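Local coordinates for protein 4-oxalocrotonate decarboxylase NahK (Pseudomonas putida, PDB 5D2I) that catalyses the decarboxylation of (3E)-2-oxohex-3-enedioate to 2-oxopent-4-enoate, a metal-dependent step in aromatic hydrocarbon breakdown, at residues P111-E116 against V146-S151; V97-V102 against S263-F268; R188-V193 against R257-G262. The protein carries 1 engineered substitution. All coordinates share one frame; numbering follows the deposited sequence.

Interaction 1: residues P111-E116 against V146-S151; sequences PKIEAE and VEVIDS. With CA (calcium ion), chain C; EDO (1,2-ethanediol), chain E.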
loop_
_atom_site.group_PDB
_atom_site.type_symbol
_atom_site.label_atom_id
_atom_site.label_comp_id
_atom_site.label_asym_id
_atom_site.label_seq_id
_atom_site.Cartn_x
_atom_site.Cartn_y
_atom_site.Cartn_z
ATOM N N PRO A 111 -7.933 9.199 7.568
ATOM C CA PRO A 111 -6.668 8.491 7.341
ATOM C C PRO A 111 -6.212 7.664 8.529
ATOM O O PRO A 111 -6.533 7.950 9.686
ATOM C CB PRO A 111 -5.675 9.632 7.106
ATOM C CG PRO A 111 -6.251 10.784 7.892
ATOM C CD PRO A 111 -7.742 10.654 7.717
ATOM N N LYS A 112 -5.467 6.614 8.226
ATOM C CA LYS A 112 -4.754 5.874 9.247
ATOM C C LYS A 112 -3.343 5.673 8.765
ATOM O O LYS A 112 -3.072 5.776 7.569
ATOM C CB LYS A 112 -5.400 4.517 9.458
ATOM C CG LYS A 112 -6.845 4.616 9.900
ATOM C CD LYS A 112 -7.401 3.238 10.194
ATOM C CE LYS A 112 -8.878 3.319 10.544
ATOM N NZ LYS A 112 -9.416 1.986 10.903
ATOM N N ILE A 113 -2.441 5.380 9.686
ATOM C CA ILE A 113 -1.076 5.101 9.279
ATOM C C ILE A 113 -0.719 3.664 9.608
ATOM O O ILE A 113 -1.274 3.055 10.532
ATOM C CB ILE A 113 -0.065 6.066 9.924
ATOM C CG1 ILE A 113 -0.134 5.983 11.450
ATOM C CG2 ILE A 113 -0.343 7.490 9.463
ATOM C CD1 ILE A 113 1.014 6.715 12.148
ATOM N N GLU A 114 0.208 3.127 8.828
ATOM C CA GLU A 114 0.710 1.784 9.024
ATOM C C GLU A 114 2.203 1.857 8.880
ATOM O O GLU A 114 2.701 2.479 7.944
ATOM C CB GLU A 114 0.184 0.867 7.921
ATOM C CG GLU A 114 -1.302 0.789 7.834
ATOM C CD GLU A 114 -1.744 -0.218 6.813
ATOM O OE1 GLU A 114 -1.426 -0.037 5.617
ATOM O OE2 GLU A 114 -2.388 -1.196 7.217
ATOM N N ALA A 115 2.917 1.207 9.793
ATOM C CA ALA A 115 4.365 1.116 9.696
ATOM C C ALA A 115 4.674 -0.009 8.736
ATOM O O ALA A 115 4.135 -1.106 8.870
ATOM C CB ALA A 115 4.950 0.805 11.047
ATOM N N GLU A 116 5.525 0.265 7.757
ATOM C CA GLU A 116 5.884 -0.739 6.770
ATOM C C GLU A 116 7.363 -0.701 6.507
ATOM O O GLU A 116 8.052 0.259 6.841
ATOM C CB GLU A 116 5.128 -0.484 5.460
ATOM C CG GLU A 116 3.659 -0.252 5.703
ATOM C CD GLU A 116 2.772 -0.589 4.539
ATOM O OE1 GLU A 116 3.254 -1.142 3.523
ATOM O OE2 GLU A 116 1.569 -0.302 4.652
ATOM N N VAL A 146 6.120 4.695 6.301
ATOM C CA VAL A 146 4.839 4.713 6.966
ATOM C C VAL A 146 3.789 5.050 5.920
ATOM O O VAL A 146 3.868 6.095 5.270
ATOM C CB VAL A 146 4.827 5.754 8.075
ATOM C CG1 VAL A 146 3.438 5.880 8.673
ATOM C CG2 VAL A 146 5.825 5.353 9.156
ATOM N N GLU A 147 2.810 4.173 5.741
ATOM C CA GLU A 147 1.774 4.494 4.787
ATOM C C GLU A 147 0.710 5.279 5.481
ATOM O O GLU A 147 0.409 5.026 6.642
ATOM C CB GLU A 147 1.133 3.263 4.145
ATOM C CG GLU A 147 0.388 3.676 2.885
ATOM C CD GLU A 147 -0.182 2.527 2.087
ATOM O OE1 GLU A 147 -0.254 1.395 2.610
ATOM O OE2 GLU A 147 -0.568 2.771 0.923
ATOM N N VAL A 148 0.158 6.257 4.779
ATOM C CA VAL A 148 -1.108 6.811 5.213
ATOM C C VAL A 148 -2.137 6.197 4.284
ATOM O O VAL A 148 -2.087 6.412 3.075
ATOM C CB VAL A 148 -1.155 8.315 5.076
ATOM C CG1 VAL A 148 -2.477 8.840 5.638
ATOM C CG2 VAL A 148 0.012 8.930 5.831
ATOM N N ILE A 149 -3.038 5.394 4.837
ATOM C CA ILE A 149 -4.104 4.829 4.030
ATOM C C ILE A 149 -5.365 5.595 4.308
ATOM O O ILE A 149 -5.565 6.111 5.405
ATOM C CB ILE A 149 -4.340 3.351 4.327
ATOM C CG1 ILE A 149 -4.415 3.100 5.830
ATOM C CG2 ILE A 149 -3.221 2.512 3.725
ATOM C CD1 ILE A 149 -4.797 1.674 6.154
ATOM N N ASP A 150 -6.229 5.660 3.312
ATOM C CA ASP A 150 -7.406 6.482 3.439
ATOM C C ASP A 150 -8.399 5.948 2.445
ATOM O O ASP A 150 -8.453 6.413 1.314
ATOM C CB ASP A 150 -7.068 7.924 3.087
ATOM C CG ASP A 150 -8.120 8.899 3.557
ATOM O OD1 ASP A 150 -8.826 8.590 4.538
ATOM O OD2 ASP A 150 -8.262 9.984 2.945
ATOM N N SER A 151 -9.179 4.964 2.872
ATOM C CA SER A 151 -10.193 4.396 2.004
ATOM C C SER A 151 -11.169 5.474 1.589
ATOM O O SER A 151 -11.639 6.255 2.418
ATOM C CB SER A 151 -10.949 3.284 2.714
ATOM O OG SER A 151 -12.043 2.856 1.921
HETATM CA CA CA C . -0.362 -0.513 3.668
HETATM C C1 EDO E . -8.017 3.173 5.888
HETATM O O1 EDO E . -9.114 2.324 5.534
HETATM C C2 EDO E . -8.545 4.440 6.548
HETATM O O2 EDO E . -9.643 4.940 5.765
HETATM O O HOH W 1 1.024 -1.383 1.963
HETATM O O HOH W 2 -0.779 -2.779 4.219
#
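Glu114 and Glu147 form an antiparallel hydrogen-bonded pair and extend side by side to one calcium ion. Lys112 and Ile149 make the next such pair, with Lys112 N 2.9 Å from Ile149 O. Glu147 OE1 binds the calcium at 2.2 Å, alongside Glu114 OE1, Glu116 OE2 and waters 1 and 2. The Glu116 and Glu147 carboxylate planes stand 84° apart, and the shared cation accounts for Glu116 OE2 lying 3.2 Å from Glu147 OE1. Glu147 OE2 makes a salt bridge to Lys69, a 2-oxoglutarate-binding residue, consistent with this contact lining the active site. Ile149 crosses Glu114 at about a right angle. Its CG1 lies between the backbone N and the carbonyl carbon (chi1 47°), which sets CD1 3.7 Å from Glu114 CD. Its CG2 lies 3.6 Å from Glu114 OE1. An alanine here would lose CG2 and CD1 and is likely to open a gap beside the calcium-bound Glu114 carboxylate. Further along this face the packing loosens toward solvent: Lys112 leads away past an ethanediol, probably from the crystallisation liquor. The opposite face is tight and apolar: Ile113 CB meets Val146 CG1 at 3.7 Å, and Ile113 CG2 meets Val148 CG2. Pro111, just before the strand, reaches Val148 CG1 with CB. Strand 170-175 pairs with 139-149, strands 236-238 and 246-247 pair with 112-121, and strand 253-258 packs against Ile113 and Val146.

Interaction 2: residues V97-V102 against S263-F268; sequences VPDGGV and SVSARF. With CA (calcium ion), chain D; EDO (1,2-ethanediol), chain H.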
loop_
_atom_site.group_PDB
_atom_site.type_symbol
_atom_site.label_atom_id
_atom_site.label_comp_id
_atom_site.label_asym_id
_atom_site.label_seq_id
_atom_site.Cartn_x
_atom_site.Cartn_y
_atom_site.Cartn_z
ATOM N N VAL A 97 5.656 11.711 1.169
ATOM C CA VAL A 97 5.834 12.661 2.260
ATOM C C VAL A 97 7.229 12.426 2.798
ATOM O O VAL A 97 7.636 11.272 2.985
ATOM C CB VAL A 97 4.811 12.389 3.372
ATOM C CG1 VAL A 97 5.028 13.322 4.542
ATOM C CG2 VAL A 97 3.407 12.534 2.824
ATOM N N PRO A 98 7.987 13.506 3.015
ATOM C CA PRO A 98 9.351 13.299 3.511
ATOM C C PRO A 98 9.315 13.007 5.002
ATOM O O PRO A 98 8.322 13.298 5.659
ATOM C CB PRO A 98 10.021 14.634 3.234
ATOM C CG PRO A 98 8.890 15.634 3.341
ATOM C CD PRO A 98 7.666 14.934 2.830
ATOM N N ASP A 99 10.380 12.400 5.518
ATOM C CA ASP A 99 10.496 12.090 6.931
ATOM C C ASP A 99 10.389 13.386 7.723
ATOM O O ASP A 99 11.094 14.362 7.432
ATOM C CB ASP A 99 11.844 11.411 7.177
ATOM C CG ASP A 99 12.027 10.958 8.597
ATOM O OD1 ASP A 99 11.048 10.962 9.369
ATOM O OD2 ASP A 99 13.170 10.601 8.943
ATOM N N GLY A 100 9.492 13.392 8.704
ATOM C CA GLY A 100 9.238 14.574 9.506
ATOM C C GLY A 100 8.334 15.561 8.795
ATOM O O GLY A 100 8.134 16.681 9.270
ATOM N N GLY A 101 7.776 15.134 7.668
ATOM C CA GLY A 101 7.022 16.025 6.812
ATOM C C GLY A 101 5.689 16.361 7.434
ATOM O O GLY A 101 5.252 15.689 8.368
ATOM N N VAL A 102 5.047 17.402 6.919
ATOM C CA VAL A 102 3.737 17.809 7.405
ATOM C C VAL A 102 2.665 17.310 6.442
ATOM O O VAL A 102 2.755 17.511 5.224
ATOM C CB VAL A 102 3.661 19.342 7.545
ATOM C CG1 VAL A 102 2.291 19.765 8.040
ATOM C CG2 VAL A 102 4.759 19.835 8.478
ATOM N N SER A 263 14.063 6.296 12.273
ATOM C CA SER A 263 12.651 6.509 12.485
ATOM C C SER A 263 12.018 7.289 11.351
ATOM O O SER A 263 12.692 7.962 10.570
ATOM C CB SER A 263 12.434 7.250 13.801
ATOM O OG SER A 263 12.984 8.553 13.720
ATOM N N VAL A 264 10.703 7.187 11.276
ATOM C CA VAL A 264 9.931 7.923 10.303
ATOM C C VAL A 264 8.906 8.701 11.095
ATOM O O VAL A 264 8.189 8.129 11.914
ATOM C CB VAL A 264 9.195 6.978 9.369
ATOM C CG1 VAL A 264 8.431 7.772 8.341
ATOM C CG2 VAL A 264 10.186 6.024 8.685
ATOM N N SER A 265 8.848 10.005 10.865
ATOM C CA SER A 265 7.911 10.830 11.603
ATOM C C SER A 265 7.081 11.655 10.657
ATOM O O SER A 265 7.461 11.872 9.509
ATOM C CB SER A 265 8.673 11.752 12.547
ATOM O OG SER A 265 9.531 10.982 13.362
ATOM N N ALA A 266 5.940 12.134 11.138
ATOM C CA ALA A 266 5.163 13.064 10.342
ATOM C C ALA A 266 4.318 13.835 11.300
ATOM O O ALA A 266 4.008 13.356 12.390
ATOM C CB ALA A 266 4.286 12.322 9.351
ATOM N N ARG A 267 3.941 15.034 10.892
ATOM C CA ARG A 267 3.023 15.811 11.672
ATOM C C ARG A 267 1.792 16.013 10.833
ATOM O O ARG A 267 1.887 16.245 9.623
ATOM C CB ARG A 267 3.633 17.155 12.012
ATOM C CG ARG A 267 2.675 18.055 12.750
ATOM C CD ARG A 267 3.411 19.166 13.453
ATOM N NE ARG A 267 3.961 20.156 12.524
ATOM C CZ ARG A 267 3.287 21.202 12.057
ATOM N NH1 ARG A 267 2.026 21.398 12.420
ATOM N NH2 ARG A 267 3.875 22.054 11.232
ATOM N N PHE A 268 0.633 15.932 11.469
ATOM C CA PHE A 268 -0.624 16.103 10.741
ATOM C C PHE A 268 -1.256 17.426 11.075
ATOM O O PHE A 268 -1.290 17.822 12.238
ATOM C CB PHE A 268 -1.562 14.940 11.043
ATOM C CG PHE A 268 -1.038 13.638 10.533
ATOM C CD1 PHE A 268 -0.133 12.894 11.287
ATOM C CD2 PHE A 268 -1.380 13.193 9.266
ATOM C CE1 PHE A 268 0.388 11.705 10.790
ATOM C CE2 PHE A 268 -0.866 12.004 8.768
ATOM C CZ PHE A 268 0.017 11.262 9.537
HETATM CA CA CA D . 13.717 10.049 11.165
HETATM C C1 EDO H . 12.998 11.182 3.857
HETATM O O1 EDO H . 11.715 10.898 3.297
HETATM C C2 EDO H . 13.052 12.660 4.193
HETATM O O2 EDO H . 14.368 13.062 4.582
HETATM O O HOH W 3 11.738 11.386 11.850
#
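Asp99 reaches across to Ser263 and Ser265 with its carboxylate. Its CB lies beside an ethanediol, 3.5 Å from the C1 atom of that molecule. CG stands anti to the backbone N (chi1 -176°), which carries the carboxylate over to the strand 263-268. OD1 accepts a bond from Ser265 N at 2.8 Å, and the donor comes nearly straight on to the C-O bond. Water 3 donates to the same oxygen. OD2 binds a calcium ion at 2.4 Å, and Ser263 O binds that ion as well. Water 3 is a further ligand and is hydrogen-bonded to Ser265 OG, which is also hydrogen-bonded to Thr255. The backbone around Asp99 is a type II beta turn from Pro98 to Gly101, closed by Gly101 N to Pro98 O at 2.8 Å. Gly100 takes the positive phi of the turn, and a CB on Gly101 would clash with Pro98 O. The turn leads into the short edge strand 101-103, parallel to 263-268. Gly100 N bonds to Ser265 O at 2.7 Å, from 47° out of the carbonyl plane. Arg267 N bonds to Gly101 O at 2.9 Å. Val102 and Arg267 then lie side by side on the exposed face. The Arg267 chain bends at chi3 (71°), so that NH2 comes 3.6 Å from Val102 CG2, while Val102 CG1 sits over one guanidinium face, toward its rim.

Interaction 3: residues R188-V193 against R257-G262; sequences RTLGVV and RYQGLG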
loop_
_atom_site.group_PDB
_atom_site.type_symbol
_atom_site.label_atom_id
_atom_site.label_comp_id
_atom_site.label_asym_id
_atom_site.label_seq_id
_atom_site.Cartn_x
_atom_site.Cartn_y
_atom_site.Cartn_z
ATOM N N ARG A 188 12.393 -10.346 9.041
ATOM C CA ARG A 188 11.423 -11.063 9.866
ATOM C C ARG A 188 11.388 -10.531 11.289
ATOM O O ARG A 188 10.321 -10.399 11.884
ATOM C CB ARG A 188 11.689 -12.563 9.842
ATOM C CG ARG A 188 11.315 -13.173 8.513
ATOM C CD ARG A 188 11.504 -14.670 8.525
ATOM N NE ARG A 188 10.779 -15.276 9.632
ATOM C CZ ARG A 188 11.348 -16.028 10.565
ATOM N NH1 ARG A 188 12.651 -16.275 10.513
ATOM N NH2 ARG A 188 10.614 -16.541 11.543
ATOM N N THR A 189 12.558 -10.204 11.825
ATOM C CA THR A 189 12.651 -9.804 13.217
ATOM C C THR A 189 12.747 -8.294 13.344
ATOM O O THR A 189 12.783 -7.770 14.451
ATOM C CB THR A 189 13.849 -10.460 13.910
ATOM O OG1 THR A 189 15.054 -10.039 13.260
ATOM C CG2 THR A 189 13.736 -11.977 13.820
ATOM N N LEU A 190 12.791 -7.602 12.208
ATOM C CA LEU A 190 12.800 -6.143 12.216
ATOM C C LEU A 190 11.647 -5.611 13.065
ATOM O O LEU A 190 10.484 -5.795 12.718
ATOM C CB LEU A 190 12.672 -5.596 10.795
ATOM C CG LEU A 190 12.623 -4.067 10.767
ATOM C CD1 LEU A 190 13.973 -3.512 11.185
ATOM C CD2 LEU A 190 12.235 -3.565 9.384
ATOM N N GLY A 191 11.979 -4.971 14.178
ATOM C CA GLY A 191 10.978 -4.452 15.091
ATOM C C GLY A 191 10.623 -3.025 14.747
ATOM O O GLY A 191 11.493 -2.243 14.354
ATOM N N VAL A 192 9.344 -2.682 14.878
ATOM C CA VAL A 192 8.922 -1.306 14.697
ATOM C C VAL A 192 8.092 -0.890 15.891
ATOM O O VAL A 192 7.415 -1.708 16.514
ATOM C CB VAL A 192 8.138 -1.086 13.383
ATOM C CG1 VAL A 192 8.948 -1.601 12.204
ATOM C CG2 VAL A 192 6.799 -1.786 13.433
ATOM N N VAL A 193 8.191 0.381 16.235
ATOM C CA VAL A 193 7.456 0.914 17.363
ATOM C C VAL A 193 6.796 2.167 16.870
ATOM O O VAL A 193 7.473 3.102 16.454
ATOM C CB VAL A 193 8.383 1.295 18.522
ATOM C CG1 VAL A 193 7.558 1.883 19.663
ATOM C CG2 VAL A 193 9.180 0.094 18.993
ATOM N N ARG A 257 9.653 4.044 14.965
ATOM C CA ARG A 257 11.059 3.703 15.073
ATOM C C ARG A 257 11.234 2.316 14.511
ATOM O O ARG A 257 10.416 1.428 14.765
ATOM C CB ARG A 257 11.515 3.795 16.525
ATOM C CG ARG A 257 11.098 5.135 17.120
ATOM C CD ARG A 257 11.258 5.211 18.632
ATOM N NE ARG A 257 10.610 6.412 19.155
ATOM C CZ ARG A 257 11.100 7.641 19.020
ATOM N NH1 ARG A 257 12.246 7.834 18.378
ATOM N NH2 ARG A 257 10.448 8.679 19.523
ATOM N N TYR A 258 12.271 2.160 13.700
ATOM C CA TYR A 258 12.597 0.881 13.095
ATOM C C TYR A 258 13.914 0.452 13.669
ATOM O O TYR A 258 14.880 1.213 13.621
ATOM C CB TYR A 258 12.747 1.041 11.590
ATOM C CG TYR A 258 11.446 1.285 10.885
ATOM C CD1 TYR A 258 10.772 2.493 11.018
ATOM C CD2 TYR A 258 10.893 0.306 10.079
ATOM C CE1 TYR A 258 9.575 2.714 10.362
ATOM C CE2 TYR A 258 9.710 0.517 9.422
ATOM C CZ TYR A 258 9.052 1.714 9.569
ATOM O OH TYR A 258 7.871 1.913 8.902
ATOM N N GLN A 259 13.971 -0.725 14.224
ATOM C CA GLN A 259 15.184 -1.103 14.896
ATOM C C GLN A 259 16.352 -1.135 13.947
ATOM O O GLN A 259 16.269 -1.721 12.958
ATOM C CB GLN A 259 15.045 -2.398 15.656
ATOM C CG GLN A 259 14.974 -3.586 14.785
ATOM C CD GLN A 259 14.840 -4.877 15.572
ATOM O OE1 GLN A 259 15.087 -4.919 16.741
ATOM N NE2 GLN A 259 14.435 -5.867 14.943
ATOM N N GLY A 260 17.398 -0.432 14.286
ATOM C CA GLY A 260 18.591 -0.359 13.462
ATOM C C GLY A 260 18.480 0.519 12.226
ATOM O O GLY A 260 19.459 0.673 11.488
ATOM N N LEU A 261 17.307 1.102 11.992
ATOM C CA LEU A 261 17.082 1.861 10.758
ATOM C C LEU A 261 16.502 3.242 10.984
ATOM O O LEU A 261 15.925 3.829 10.067
ATOM C CB LEU A 261 16.145 1.104 9.815
ATOM C CG LEU A 261 16.561 -0.298 9.393
ATOM C CD1 LEU A 261 15.487 -0.918 8.525
ATOM C CD2 LEU A 261 17.892 -0.217 8.650
ATOM N N GLY A 262 16.629 3.762 12.194
ATOM C CA GLY A 262 16.135 5.093 12.468
ATOM C C GLY A 262 14.629 5.135 12.579
ATOM O O GLY A 262 13.984 4.139 12.927
#
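Thr189 O lies 2.6 Å from Gln259 NE2, where the loop before strand 191-196 meets the chain just past strand 253-258. Leu190 comes next, and it slides past Gln259 in the opposite direction. Its CD1 is 3.7 Å from Gln259 CG and 4.0 Å from Leu261 CD1. Its CD2 approaches the edge of the Tyr258 ring. Gly191 O accepts a nearly straight bond from Gln259 N (2.9 Å, 167°). Val192 forms a non-hydrogen-bonded pair with Tyr258, and the two side chains run alongside each other. With CG1 anti to the carbonyl carbon (chi1 -54°), Val192 brings that methyl 3.5 Å from Tyr258 CD2. Val193 closes the run as a hydrogen-bonded pair with Arg257, bonded in both directions. At the other end, past Tyr258, a type II turn from Tyr258 to Leu261 runs into a classic beta bulge, in which Leu261 and Gly262 both face Tyr258. Tyr258 OH bonds to Glu116 O. The buried side is thus apolar apart from the tyrosine hydroxyl, whose bond ties this sheet to a metal-binding strand, while the side of Val193 and Arg257 is more open and carries the arginine charge, paired with Glu195 in a salt bridge.

In the fold
From the N terminus, residues 97-102 open interaction 2 first. Strand 112-121 follows, and interaction 1 closes its own shorter loop when 146-151 returns beside it. Residues 188-193 then open interaction 3, which closes at 257-262. Only after that turn does strand 263-268 complete interaction 2. Interactions 1 and 3 therefore follow one another, both lie within the span of interaction 2, and none cross. Interactions 2 and 3 belong to one five-stranded sheet, where strands 253-258 and 263-268 are neighbours. Interaction 1 belongs to the other sheet. The two sheets pack through Val146 on Val264, Ile113 on Phe268 and Ala115 on Val192.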